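Local atomic coordinates of ASCH domain-containing protein (Enterococcus faecalis, PDB entry 1T62), a protein that is of unknown function but carries an ASCH domain of the PUA clan and so may bind RNA. Residues 70-75 against 85-90; 52-57 against 126-131; 48-53 against 100-105; 93-98 against 133-138. One frame throughout, in Å; residues are numbered along the deposited sequence.

Contact 1 of 4, residues 70-75 against 85-90; sequences QYDIIL and IRTTKV
Tyr-71 and Arg-86 touch through an arginine chain that runs beside the tyrosine and over one face of its ring. Arg-86 CB sits 3.9 Å from Tyr-71 CE2. The next carbon makes the main touch. Arg-86 CG is 3.9 Å from the centroid of the Tyr-71 ring and 25° off the ring normal, a CH-pi contact displaced toward the rim. CG is anti to the backbone N (chi1 -154°), and this turns it toward the ring. Beyond CG the chain bends twice. Arg-86 NE then passes the phenol end at a loose 4.1 Å from Tyr-71 OH. The guanidinium is tilted 28° from the ring plane, and at the tip NH1 forms a salt bridge with Glu-147 on strand 140-151.

The pair belongs to an antiparallel beta hairpin of strands 71-75 and 81-94 in the central sheet. Tyr-71 and Arg-86 form a non-hydrogen-bonded pair, and Asp-72 with Ile-85 the hydrogen-bonded pair next to it. Ile-85 N donates to Asp-72 O at 3.1 Å, and Asp-72 N returns a bond to Ile-85 O. Thr-87 N donates to Gln-70 O at 3.0 Å. Past this point, Thr-88 and Lys-89 form a classic bulge opposite Ser-145.

On the other face, Ile-85 CD1 lies 4.2 Å from Ile-74 CG1. Asp-72 is buried there with both carboxylate oxygens bonded. Gln-70 NE2 donates to the syn lone pair of Asp-72 OD1 at 2.7 Å, while Trp-26 NE1 bonds OD2.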
loop_
_atom_site.group_PDB
_atom_site.type_symbol
_atom_site.label_atom_id
_atom_site.label_comp_id
_atom_site.label_asym_id
_atom_site.label_seq_id
_atom_site.Cartn_x
_atom_site.Cartn_y
_atom_site.Cartn_z
ATOM N N GLN B 70 14.343 -17.759 5.694
ATOM C CA GLN B 70 14.452 -16.341 5.367
ATOM C C GLN B 70 13.326 -15.515 5.976
ATOM O O GLN B 70 12.329 -16.062 6.445
ATOM C CB GLN B 70 14.422 -16.143 3.860
ATOM C CG GLN B 70 13.068 -16.449 3.265
ATOM C CD GLN B 70 12.885 -15.859 1.887
ATOM O OE1 GLN B 70 13.606 -16.195 0.947
ATOM N NE2 GLN B 70 11.910 -14.972 1.758
ATOM N N TYR B 71 13.495 -14.193 5.957
ATOM C CA TYR B 71 12.493 -13.271 6.485
ATOM C C TYR B 71 11.913 -12.355 5.411
ATOM O O TYR B 71 12.534 -12.082 4.384
ATOM C CB TYR B 71 13.072 -12.382 7.583
ATOM C CG TYR B 71 13.548 -13.104 8.812
ATOM C CD1 TYR B 71 14.851 -13.587 8.896
ATOM C CD2 TYR B 71 12.705 -13.279 9.904
ATOM C CE1 TYR B 71 15.307 -14.221 10.042
ATOM C CE2 TYR B 71 13.141 -13.916 11.055
ATOM C CZ TYR B 71 14.443 -14.388 11.121
ATOM O OH TYR B 71 14.876 -15.053 12.251
ATOM N N ASP B 72 10.707 -11.880 5.675
ATOM C CA ASP B 72 10.034 -10.975 4.772
ATOM C C ASP B 72 9.271 -9.941 5.573
ATOM O O ASP B 72 8.496 -10.284 6.466
ATOM C CB ASP B 72 9.058 -11.722 3.880
ATOM C CG ASP B 72 9.747 -12.667 2.936
ATOM O OD1 ASP B 72 10.218 -13.726 3.407
ATOM O OD2 ASP B 72 9.817 -12.347 1.729
ATOM N N ILE B 73 9.510 -8.670 5.268
ATOM C CA ILE B 73 8.802 -7.602 5.941
ATOM C C ILE B 73 7.492 -7.480 5.165
ATOM O O ILE B 73 7.501 -7.396 3.941
ATOM C CB ILE B 73 9.631 -6.302 5.888
ATOM C CG1 ILE B 73 10.948 -6.524 6.643
ATOM C CG2 ILE B 73 8.867 -5.154 6.512
ATOM C CD1 ILE B 73 11.953 -5.390 6.524
ATOM N N ILE B 74 6.366 -7.504 5.869
ATOM C CA ILE B 74 5.055 -7.428 5.221
ATOM C C ILE B 74 4.338 -6.086 5.359
ATOM O O ILE B 74 4.207 -5.557 6.461
ATOM C CB ILE B 74 4.131 -8.506 5.772
ATOM C CG1 ILE B 74 4.714 -9.882 5.473
ATOM C CG2 ILE B 74 2.750 -8.337 5.205
ATOM C CD1 ILE B 74 4.922 -10.140 4.005
ATOM N N LEU B 75 3.860 -5.549 4.239
ATOM C CA LEU B 75 3.151 -4.274 4.245
ATOM C C LEU B 75 1.663 -4.503 4.109
ATOM O O LEU B 75 1.242 -5.518 3.554
ATOM C CB LEU B 75 3.611 -3.402 3.085
ATOM C CG LEU B 75 5.080 -2.997 3.105
ATOM C CD1 LEU B 75 5.388 -2.153 1.885
ATOM C CD2 LEU B 75 5.372 -2.214 4.374
ATOM N N ILE B 85 7.750 -11.816 9.008
ATOM C CA ILE B 85 7.536 -13.248 9.106
ATOM C C ILE B 85 8.754 -14.094 8.764
ATOM O O ILE B 85 9.673 -13.644 8.081
ATOM C CB ILE B 85 6.400 -13.650 8.177
ATOM C CG1 ILE B 85 6.797 -13.381 6.727
ATOM C CG2 ILE B 85 5.178 -12.818 8.485
ATOM C CD1 ILE B 85 5.819 -13.909 5.728
ATOM N N ARG B 86 8.751 -15.333 9.239
ATOM C CA ARG B 86 9.850 -16.239 8.952
ATOM C C ARG B 86 9.338 -17.476 8.227
ATOM O O ARG B 86 8.368 -18.105 8.656
ATOM C CB ARG B 86 10.558 -16.665 10.229
ATOM C CG ARG B 86 11.979 -17.029 9.950
ATOM C CD ARG B 86 12.318 -18.431 10.345
ATOM N NE ARG B 86 12.735 -18.500 11.738
ATOM C CZ ARG B 86 11.889 -18.624 12.743
ATOM N NH1 ARG B 86 10.592 -18.691 12.483
ATOM N NH2 ARG B 86 12.333 -18.688 13.987
ATOM N N THR B 87 9.992 -17.824 7.126
ATOM C CA THR B 87 9.594 -18.986 6.342
ATOM C C THR B 87 10.203 -20.255 6.928
ATOM O O THR B 87 11.418 -20.363 7.057
ATOM C CB THR B 87 10.048 -18.834 4.871
ATOM O OG1 THR B 87 9.566 -17.587 4.343
ATOM C CG2 THR B 87 9.500 -19.962 4.033
ATOM N N THR B 88 9.354 -21.211 7.294
ATOM C CA THR B 88 9.817 -22.470 7.867
ATOM C C THR B 88 9.773 -23.566 6.817
ATOM O O THR B 88 10.248 -24.676 7.053
ATOM C CB THR B 88 8.926 -22.928 9.047
ATOM O OG1 THR B 88 7.556 -22.962 8.628
ATOM C CG2 THR B 88 9.043 -21.985 10.220
ATOM N N LYS B 89 9.218 -23.254 5.649
ATOM C CA LYS B 89 9.091 -24.256 4.593
ATOM C C LYS B 89 8.881 -23.646 3.210
ATOM O O LYS B 89 8.127 -22.711 3.053
ATOM C CB LYS B 89 7.912 -25.164 4.957
ATOM C CG LYS B 89 7.594 -26.304 4.013
ATOM C CD LYS B 89 6.381 -27.061 4.542
ATOM C CE LYS B 89 5.948 -28.133 3.587
ATOM N NZ LYS B 89 5.731 -27.569 2.231
ATOM N N VAL B 90 9.568 -24.171 2.210
ATOM C CA VAL B 90 9.413 -23.693 0.837
ATOM C C VAL B 90 9.129 -24.935 0.004
ATOM O O VAL B 90 9.864 -25.927 0.078
ATOM C CB VAL B 90 10.708 -23.018 0.291
ATOM C CG1 VAL B 90 10.518 -22.623 -1.172
ATOM C CG2 VAL B 90 11.054 -21.795 1.127
#

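Contact 2 of 4, residues 52-57 against 126-131; sequences CSSLDI and EELAPY
Ile-57 carries most of this contact, and its neighbours across it are Glu-127, Leu-128 and Tyr-131. The apolar touches come first. Ile-57 CD1 meets Leu-128 CD2 at 3.9 Å, where the two side chains meet at a slant. The same methyl, Leu-128 CD2, lies 4.1 Å from Asp-56 CB.

The aromatic contact is of CH-pi type. Ile-57 CD1 stands over one face of the Tyr-131 ring, 4.1 Å from its centroid and 28° off the normal. The second branch of the isoleucine reaches the phenol end, with Ile-57 CG2 at 3.6 Å from Tyr-131 CZ. With CG2 anti to the backbone N and CG1 anti to the carbonyl carbon (chi1 -45°), both branches are turned to the ring.

Polar groups meet this surface without bonding across it. The extended Glu-127 chain brings Glu-127 OE1 to 3.5 Å from Ile-57 CG1. Asp-56 OD1 bonds Tyr-136 OH. Tyr-131 OH bonds His-162 N of the second subunit, in the hexahistidine stretch that is evidently a purification tag.

Within the chain, Tyr-131 N donates to Leu-128 O at 2.8 Å and holds the turn after helix 113-128. The whole is a strand-to-helix junction with Ser-54 at the N-cap position. The first turn of helix 55-60 packs there against the last turn of helix 113-128.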
loop_
_atom_site.group_PDB
_atom_site.type_symbol
_atom_site.label_atom_id
_atom_site.label_comp_id
_atom_site.label_asym_id
_atom_site.label_seq_id
_atom_site.Cartn_x
_atom_site.Cartn_y
_atom_site.Cartn_z
ATOM N N CYS B 52 1.655 -18.300 -1.986
ATOM C CA CYS B 52 2.087 -18.971 -3.184
ATOM C C CYS B 52 2.242 -17.946 -4.283
ATOM O O CYS B 52 1.435 -17.023 -4.417
ATOM C CB CYS B 52 1.096 -20.065 -3.584
ATOM S SG CYS B 52 -0.551 -19.494 -3.938
ATOM N N SER B 53 3.321 -18.103 -5.038
ATOM C CA SER B 53 3.635 -17.227 -6.146
ATOM C C SER B 53 3.897 -18.131 -7.334
ATOM O O SER B 53 4.037 -19.343 -7.167
ATOM C CB SER B 53 4.871 -16.373 -5.813
ATOM O OG SER B 53 5.902 -17.145 -5.212
ATOM N N SER B 54 3.949 -17.541 -8.524
ATOM C CA SER B 54 4.191 -18.287 -9.762
ATOM C C SER B 54 5.651 -18.569 -9.984
ATOM O O SER B 54 6.432 -17.643 -10.143
ATOM C CB SER B 54 3.680 -17.506 -10.969
ATOM O OG SER B 54 4.112 -18.122 -12.167
ATOM N N LEU B 55 6.024 -19.841 -10.006
ATOM C CA LEU B 55 7.413 -20.204 -10.234
ATOM C C LEU B 55 7.874 -19.589 -11.552
ATOM O O LEU B 55 9.058 -19.324 -11.751
ATOM C CB LEU B 55 7.561 -21.720 -10.308
ATOM C CG LEU B 55 8.921 -22.182 -10.825
ATOM C CD1 LEU B 55 10.031 -21.653 -9.940
ATOM C CD2 LEU B 55 8.930 -23.671 -10.872
ATOM N N ASP B 56 6.921 -19.356 -12.447
ATOM C CA ASP B 56 7.222 -18.777 -13.742
ATOM C C ASP B 56 7.846 -17.386 -13.678
ATOM O O ASP B 56 8.845 -17.131 -14.342
ATOM C CB ASP B 56 5.959 -18.757 -14.596
ATOM C CG ASP B 56 5.658 -20.112 -15.212
ATOM O OD1 ASP B 56 4.528 -20.303 -15.700
ATOM O OD2 ASP B 56 6.557 -20.983 -15.222
ATOM N N ILE B 57 7.272 -16.483 -12.889
ATOM C CA ILE B 57 7.832 -15.134 -12.779
ATOM C C ILE B 57 9.287 -15.192 -12.304
ATOM O O ILE B 57 10.125 -14.436 -12.771
ATOM C CB ILE B 57 7.038 -14.253 -11.787
ATOM C CG1 ILE B 57 5.541 -14.414 -12.028
ATOM C CG2 ILE B 57 7.449 -12.786 -11.956
ATOM C CD1 ILE B 57 5.090 -13.914 -13.357
ATOM N N GLU B 126 -3.906 -12.728 -14.200
ATOM C CA GLU B 126 -3.571 -11.322 -14.298
ATOM C C GLU B 126 -2.108 -11.033 -14.069
ATOM O O GLU B 126 -1.550 -10.157 -14.722
ATOM C CB GLU B 126 -4.426 -10.501 -13.338
ATOM C CG GLU B 126 -5.850 -10.314 -13.847
ATOM C CD GLU B 126 -6.812 -9.805 -12.793
ATOM O OE1 GLU B 126 -8.027 -9.749 -13.083
ATOM O OE2 GLU B 126 -6.362 -9.465 -11.676
ATOM N N GLU B 127 -1.459 -11.759 -13.170
ATOM C CA GLU B 127 -0.053 -11.477 -12.949
ATOM C C GLU B 127 0.798 -11.950 -14.115
ATOM O O GLU B 127 1.812 -11.336 -14.434
ATOM C CB GLU B 127 0.458 -12.131 -11.672
ATOM C CG GLU B 127 1.905 -11.767 -11.407
ATOM C CD GLU B 127 2.542 -12.595 -10.315
ATOM O OE1 GLU B 127 3.712 -12.318 -9.980
ATOM O OE2 GLU B 127 1.885 -13.520 -9.793
ATOM N N LEU B 128 0.386 -13.035 -14.761
ATOM C CA LEU B 128 1.157 -13.577 -15.875
ATOM C C LEU B 128 1.034 -12.801 -17.171
ATOM O O LEU B 128 2.037 -12.569 -17.845
ATOM C CB LEU B 128 0.768 -15.032 -16.141
ATOM C CG LEU B 128 1.389 -16.115 -15.271
ATOM C CD1 LEU B 128 0.740 -17.442 -15.596
ATOM C CD2 LEU B 128 2.871 -16.194 -15.525
ATOM N N ALA B 129 -0.187 -12.404 -17.519
ATOM C CA ALA B 129 -0.436 -11.681 -18.769
ATOM C C ALA B 129 0.654 -10.687 -19.215
ATOM O O ALA B 129 1.205 -10.813 -20.308
ATOM C CB ALA B 129 -1.780 -10.986 -18.697
ATOM N N PRO B 130 0.978 -9.689 -18.378
ATOM C CA PRO B 130 2.012 -8.714 -18.753
ATOM C C PRO B 130 3.345 -9.297 -19.238
ATOM O O PRO B 130 4.114 -8.603 -19.899
ATOM C CB PRO B 130 2.158 -7.853 -17.494
ATOM C CG PRO B 130 1.694 -8.758 -16.389
ATOM C CD PRO B 130 0.506 -9.446 -17.005
ATOM N N TYR B 131 3.631 -10.552 -18.902
ATOM C CA TYR B 131 4.863 -11.179 -19.377
ATOM C C TYR B 131 4.523 -11.986 -20.623
ATOM O O TYR B 131 5.253 -12.909 -20.990
ATOM C CB TYR B 131 5.463 -12.134 -18.347
ATOM C CG TYR B 131 5.961 -11.492 -17.076
ATOM C CD1 TYR B 131 5.071 -11.120 -16.065
ATOM C CD2 TYR B 131 7.325 -11.301 -16.854
ATOM C CE1 TYR B 131 5.526 -10.583 -14.860
ATOM C CE2 TYR B 131 7.786 -10.760 -15.657
ATOM C CZ TYR B 131 6.881 -10.404 -14.661
ATOM O OH TYR B 131 7.328 -9.867 -13.463
#

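Contact 3 of 4, residues 48-53 against 100-105; sequences KTATCS and ESFAQA
A short helix, 100-105, lies across strand 50-54, an outermost strand of the sheet within this chain. Their axes come within 7.9 Å at 107°, so the helix runs nearly at right angles to the strand.

The polar link is at the helix end. Thr-49 N donates to Ala-105 O at 2.7 Å, in the carbonyl plane. Ala-50 N adds a weak bond to the same oxygen. Beside them, Ala-105 CB rests on Ala-50 CB at 3.9 Å.

Phe-102 fills the other end of the contact. Its CG is anti to the backbone N (chi1 176°), which sends the ring out toward the strand. Phe-102 CZ lies 3.9 Å from Cys-52 CB, and Phe-102 CE2 is 4.0 Å from Ala-50 CB. Thr-51 O comes to the ring edge, in its plane. The ring also touches Trp-116 and Cys-143.

The Lys-48 side chain, from the loop just before strand 50-54, runs forward beside it, and Lys-48 NZ donates to Ala-50 O at 2.9 Å. The amine also bonds Glu-106 O and forms a salt bridge with the terminal carboxylate of His-166 of the second subunit, the last residue of an evident purification tag.

The chemistry is thus split. The Thr-49 N-H, with weak help from Ala-50, meets a helix C-terminal carbonyl, probably strengthened as acceptor by the helix dipole. Phe-102 supplies apolar packing against Ala-50 and Cys-52, with its edge to a backbone oxygen.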
loop_
_atom_site.group_PDB
_atom_site.type_symbol
_atom_site.label_atom_id
_atom_site.label_comp_id
_atom_site.label_asym_id
_atom_site.label_seq_id
_atom_site.Cartn_x
_atom_site.Cartn_y
_atom_site.Cartn_z
ATOM N N LYS B 48 -3.910 -16.972 8.269
ATOM C CA LYS B 48 -3.239 -17.310 7.013
ATOM C C LYS B 48 -1.737 -17.455 7.242
ATOM O O LYS B 48 -1.026 -16.468 7.462
ATOM C CB LYS B 48 -3.504 -16.237 5.954
ATOM C CG LYS B 48 -2.574 -16.311 4.737
ATOM C CD LYS B 48 -2.723 -15.056 3.893
ATOM C CE LYS B 48 -1.784 -15.038 2.703
ATOM N NZ LYS B 48 -2.171 -16.030 1.659
ATOM N N THR B 49 -1.246 -18.684 7.171
ATOM C CA THR B 49 0.166 -18.932 7.411
ATOM C C THR B 49 0.936 -19.430 6.202
ATOM O O THR B 49 2.048 -19.939 6.344
ATOM C CB THR B 49 0.319 -19.947 8.519
ATOM O OG1 THR B 49 -0.081 -21.236 8.039
ATOM C CG2 THR B 49 -0.577 -19.585 9.660
ATOM N N ALA B 50 0.342 -19.300 5.019
ATOM C CA ALA B 50 0.985 -19.728 3.781
ATOM C C ALA B 50 0.682 -18.785 2.620
ATOM O O ALA B 50 -0.274 -18.007 2.659
ATOM C CB ALA B 50 0.554 -21.126 3.422
ATOM N N THR B 51 1.507 -18.883 1.582
ATOM C CA THR B 51 1.392 -18.063 0.386
ATOM C C THR B 51 1.838 -18.873 -0.813
ATOM O O THR B 51 2.349 -19.987 -0.690
ATOM C CB THR B 51 2.325 -16.864 0.460
ATOM O OG1 THR B 51 2.255 -16.303 1.769
ATOM C CG2 THR B 51 1.933 -15.818 -0.549
ATOM N N CYS B 52 1.655 -18.300 -1.986
ATOM C CA CYS B 52 2.087 -18.971 -3.184
ATOM C C CYS B 52 2.242 -17.946 -4.283
ATOM O O CYS B 52 1.435 -17.023 -4.417
ATOM C CB CYS B 52 1.096 -20.065 -3.584
ATOM S SG CYS B 52 -0.551 -19.494 -3.938
ATOM N N SER B 53 3.321 -18.103 -5.038
ATOM C CA SER B 53 3.635 -17.227 -6.146
ATOM C C SER B 53 3.897 -18.131 -7.334
ATOM O O SER B 53 4.037 -19.343 -7.167
ATOM C CB SER B 53 4.871 -16.373 -5.813
ATOM O OG SER B 53 5.902 -17.145 -5.212
ATOM N N GLU B 100 -6.118 -29.663 0.249
ATOM C CA GLU B 100 -6.945 -28.728 0.997
ATOM C C GLU B 100 -6.140 -28.250 2.206
ATOM O O GLU B 100 -6.396 -27.181 2.770
ATOM C CB GLU B 100 -8.239 -29.400 1.441
ATOM C CG GLU B 100 -8.055 -30.733 2.116
ATOM C CD GLU B 100 -9.353 -31.256 2.704
ATOM O OE1 GLU B 100 -9.397 -32.441 3.110
ATOM O OE2 GLU B 100 -10.332 -30.478 2.764
ATOM N N SER B 101 -5.152 -29.059 2.580
ATOM C CA SER B 101 -4.256 -28.772 3.694
ATOM C C SER B 101 -3.594 -27.421 3.462
ATOM O O SER B 101 -3.640 -26.525 4.306
ATOM C CB SER B 101 -3.191 -29.869 3.770
ATOM O OG SER B 101 -2.188 -29.574 4.723
ATOM N N PHE B 102 -2.971 -27.277 2.301
ATOM C CA PHE B 102 -2.310 -26.037 1.965
ATOM C C PHE B 102 -3.312 -24.891 1.823
ATOM O O PHE B 102 -3.000 -23.750 2.172
ATOM C CB PHE B 102 -1.495 -26.205 0.670
ATOM C CG PHE B 102 -0.832 -24.934 0.185
ATOM C CD1 PHE B 102 -1.513 -24.043 -0.647
ATOM C CD2 PHE B 102 0.457 -24.615 0.580
ATOM C CE1 PHE B 102 -0.915 -22.848 -1.077
ATOM C CE2 PHE B 102 1.063 -23.419 0.156
ATOM C CZ PHE B 102 0.371 -22.533 -0.675
ATOM N N ALA B 103 -4.512 -25.182 1.328
ATOM C CA ALA B 103 -5.501 -24.132 1.140
ATOM C C ALA B 103 -5.995 -23.533 2.453
ATOM O O ALA B 103 -6.236 -22.330 2.531
ATOM C CB ALA B 103 -6.658 -24.647 0.335
ATOM N N GLN B 104 -6.148 -24.356 3.484
ATOM C CA GLN B 104 -6.610 -23.849 4.771
ATOM C C GLN B 104 -5.502 -22.983 5.372
ATOM O O GLN B 104 -5.757 -21.919 5.962
ATOM C CB GLN B 104 -6.979 -25.016 5.698
ATOM C CG GLN B 104 -8.014 -25.960 5.075
ATOM C CD GLN B 104 -8.541 -27.006 6.040
ATOM O OE1 GLN B 104 -7.787 -27.579 6.831
ATOM N NE2 GLN B 104 -9.842 -27.275 5.966
ATOM N N ALA B 105 -4.267 -23.440 5.203
ATOM C CA ALA B 105 -3.115 -22.700 5.682
ATOM C C ALA B 105 -3.075 -21.354 4.952
ATOM O O ALA B 105 -2.709 -20.331 5.533
ATOM C CB ALA B 105 -1.865 -23.473 5.390
#

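Contact 4 of 4, residues 93-98 against 133-138; sequences MPMNKV and LQFYPD
This is a surface contact between the end of strand 81-94 with its 3-10 turn and an irregular loop, and it is made of packing without a hydrogen bond between them. Residues 93-98 leave the strand in that turn. Residues 133-138 form the loop that leads from helix 113-128 into strand 140-151.

The deepest touch is between Met-95 and Phe-135, whose side chains meet at about a right angle. Met-95 SD approaches the edge of the Phe-135 ring in its plane, 4.9 Å from the centroid and 84° off the normal. The nearest ring atom is Phe-135 CZ, 3.7 Å from Met-95 SD. The methyl end follows, with Met-95 CE 3.9 Å from Phe-135 CZ. CG anti to the backbone N (chi1 -161°) and an extended chi2 carry the sulfur out to the ring edge. The side chain also touches Tyr-117 and His-120 of helix 113-128.

Nearer the solvent, Asn-96 and Asp-138 run next to each other. Their amide and carboxylate planes are turned 62° apart. The amide end of Asn-96 lies beside Asp-138 CB. Asn-96 CB packs on Pro-137 O at 3.8 Å, and that carbonyl is bonded by Tyr-117 OH.

Lys-97 N closes the 3-10 turn by donating to Pro-94 O at 2.9 Å. At the margin of the sheet, where strand pairing gives way to turn and loop, the motif is a Met-aromatic contact of the edge-on kind.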
loop_
_atom_site.group_PDB
_atom_site.type_symbol
_atom_site.label_atom_id
_atom_site.label_comp_id
_atom_site.label_asym_id
_atom_site.label_seq_id
_atom_site.Cartn_x
_atom_site.Cartn_y
_atom_site.Cartn_z
ATOM N N MET B 93 4.950 -26.986 -6.103
ATOM C CA MET B 93 3.926 -27.965 -6.486
ATOM C C MET B 93 2.995 -27.447 -7.580
ATOM O O MET B 93 2.702 -26.255 -7.640
ATOM C CB MET B 93 3.085 -28.369 -5.279
ATOM C CG MET B 93 2.038 -27.351 -4.914
ATOM S SD MET B 93 1.040 -27.876 -3.532
ATOM C CE MET B 93 1.887 -27.019 -2.196
ATOM N N PRO B 94 2.509 -28.346 -8.457
ATOM C CA PRO B 94 1.607 -27.988 -9.558
ATOM C C PRO B 94 0.303 -27.468 -8.982
ATOM O O PRO B 94 -0.231 -28.056 -8.043
ATOM C CB PRO B 94 1.417 -29.309 -10.291
ATOM C CG PRO B 94 2.668 -30.073 -9.957
ATOM C CD PRO B 94 2.810 -29.782 -8.492
ATOM N N MET B 95 -0.222 -26.383 -9.542
ATOM C CA MET B 95 -1.451 -25.810 -9.014
ATOM C C MET B 95 -2.620 -26.781 -8.912
ATOM O O MET B 95 -3.361 -26.750 -7.935
ATOM C CB MET B 95 -1.873 -24.603 -9.834
ATOM C CG MET B 95 -2.826 -23.736 -9.068
ATOM S SD MET B 95 -3.115 -22.186 -9.883
ATOM C CE MET B 95 -4.867 -21.974 -9.596
ATOM N N ASN B 96 -2.775 -27.642 -9.914
ATOM C CA ASN B 96 -3.860 -28.623 -9.952
ATOM C C ASN B 96 -3.674 -29.772 -8.968
ATOM O O ASN B 96 -4.504 -30.679 -8.904
ATOM C CB ASN B 96 -3.998 -29.195 -11.365
ATOM C CG ASN B 96 -2.743 -29.915 -11.831
ATOM O OD1 ASN B 96 -2.635 -30.300 -12.992
ATOM N ND2 ASN B 96 -1.793 -30.103 -10.929
ATOM N N LYS B 97 -2.585 -29.730 -8.204
ATOM C CA LYS B 97 -2.271 -30.768 -7.224
ATOM C C LYS B 97 -2.289 -30.268 -5.780
ATOM O O LYS B 97 -1.864 -30.990 -4.887
ATOM C CB LYS B 97 -0.888 -31.361 -7.517
ATOM C CG LYS B 97 -0.901 -32.686 -8.271
ATOM C CD LYS B 97 0.496 -33.080 -8.790
ATOM C CE LYS B 97 1.557 -33.181 -7.677
ATOM N NZ LYS B 97 2.926 -33.568 -8.178
ATOM N N VAL B 98 -2.770 -29.054 -5.528
ATOM C CA VAL B 98 -2.770 -28.556 -4.153
ATOM C C VAL B 98 -3.761 -29.292 -3.242
ATOM O O VAL B 98 -4.893 -29.590 -3.638
ATOM C CB VAL B 98 -3.067 -27.033 -4.087
ATOM C CG1 VAL B 98 -2.176 -26.283 -5.066
ATOM C CG2 VAL B 98 -4.534 -26.768 -4.363
ATOM N N LEU B 133 2.185 -14.309 -21.277
ATOM C CA LEU B 133 2.166 -15.725 -20.964
ATOM C C LEU B 133 0.778 -16.116 -20.479
ATOM O O LEU B 133 0.319 -15.635 -19.438
ATOM C CB LEU B 133 3.198 -16.023 -19.881
ATOM C CG LEU B 133 3.747 -17.448 -19.800
ATOM C CD1 LEU B 133 4.443 -17.611 -18.463
ATOM C CD2 LEU B 133 2.632 -18.486 -19.936
ATOM N N GLN B 134 0.118 -16.988 -21.240
ATOM C CA GLN B 134 -1.223 -17.447 -20.907
ATOM C C GLN B 134 -1.185 -18.456 -19.766
ATOM O O GLN B 134 -0.392 -19.402 -19.779
ATOM C CB GLN B 134 -1.884 -18.078 -22.132
ATOM C CG GLN B 134 -2.034 -17.135 -23.312
ATOM C CD GLN B 134 -2.712 -17.793 -24.499
ATOM O OE1 GLN B 134 -2.912 -17.168 -25.547
ATOM N NE2 GLN B 134 -3.071 -19.067 -24.342
ATOM N N PHE B 135 -2.052 -18.245 -18.783
ATOM C CA PHE B 135 -2.133 -19.115 -17.623
ATOM C C PHE B 135 -2.552 -20.524 -18.004
ATOM O O PHE B 135 -3.601 -20.716 -18.610
ATOM C CB PHE B 135 -3.149 -18.557 -16.633
ATOM C CG PHE B 135 -3.422 -19.462 -15.472
ATOM C CD1 PHE B 135 -2.545 -19.524 -14.399
ATOM C CD2 PHE B 135 -4.544 -20.271 -15.464
ATOM C CE1 PHE B 135 -2.785 -20.390 -13.325
ATOM C CE2 PHE B 135 -4.794 -21.138 -14.402
ATOM C CZ PHE B 135 -3.913 -21.198 -13.330
ATOM N N TYR B 136 -1.739 -21.515 -17.661
ATOM C CA TYR B 136 -2.111 -22.891 -17.945
ATOM C C TYR B 136 -2.600 -23.514 -16.637
ATOM O O TYR B 136 -2.308 -23.010 -15.561
ATOM C CB TYR B 136 -0.943 -23.667 -18.561
ATOM C CG TYR B 136 0.406 -23.410 -17.953
ATOM C CD1 TYR B 136 0.981 -22.141 -17.993
ATOM C CD2 TYR B 136 1.129 -24.451 -17.367
ATOM C CE1 TYR B 136 2.240 -21.912 -17.465
ATOM C CE2 TYR B 136 2.390 -24.238 -16.837
ATOM C CZ TYR B 136 2.941 -22.963 -16.886
ATOM O OH TYR B 136 4.175 -22.736 -16.320
ATOM N N PRO B 137 -3.353 -24.618 -16.715
ATOM C CA PRO B 137 -3.915 -25.315 -15.552
ATOM C C PRO B 137 -2.967 -25.905 -14.510
ATOM O O PRO B 137 -3.331 -26.062 -13.343
ATOM C CB PRO B 137 -4.783 -26.406 -16.187
ATOM C CG PRO B 137 -4.970 -25.971 -17.605
ATOM C CD PRO B 137 -3.646 -25.370 -17.942
ATOM N N ASP B 138 -1.760 -26.251 -14.915
ATOM C CA ASP B 138 -0.846 -26.859 -13.967
ATOM C C ASP B 138 0.477 -26.117 -13.830
ATOM O O ASP B 138 1.526 -26.734 -13.668
ATOM C CB ASP B 138 -0.597 -28.302 -14.375
ATOM C CG ASP B 138 -0.172 -28.417 -15.816
ATOM O OD1 ASP B 138 0.160 -29.532 -16.262
ATOM O OD2 ASP B 138 -0.166 -27.384 -16.518
#

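How the contacts relate
Contacts 2 and 3 are buried, contact 1 is partly buried, and contact 4 lies at the surface. Contacts 1 and 4 use successive parts of strand 81-94: the first in antiparallel pairing up to the bulge, the second where the strand ends in a turn. Contacts 2 and 3 share Cys-52 and Ser-53 of strand 50-54 and add a helix at each end of it; both also touch the second subunit. Contacts 2 and 4 meet through a probable hydrogen bond between Asp-56 and Tyr-136, and contacts 3 and 4 where Phe-102 packs on Met-93. Backbone bonds dominate contact 1. Contact 3 mixes them with ring packing. Contacts 2 and 4 have no hydrogen bond between their segments and rest on packing.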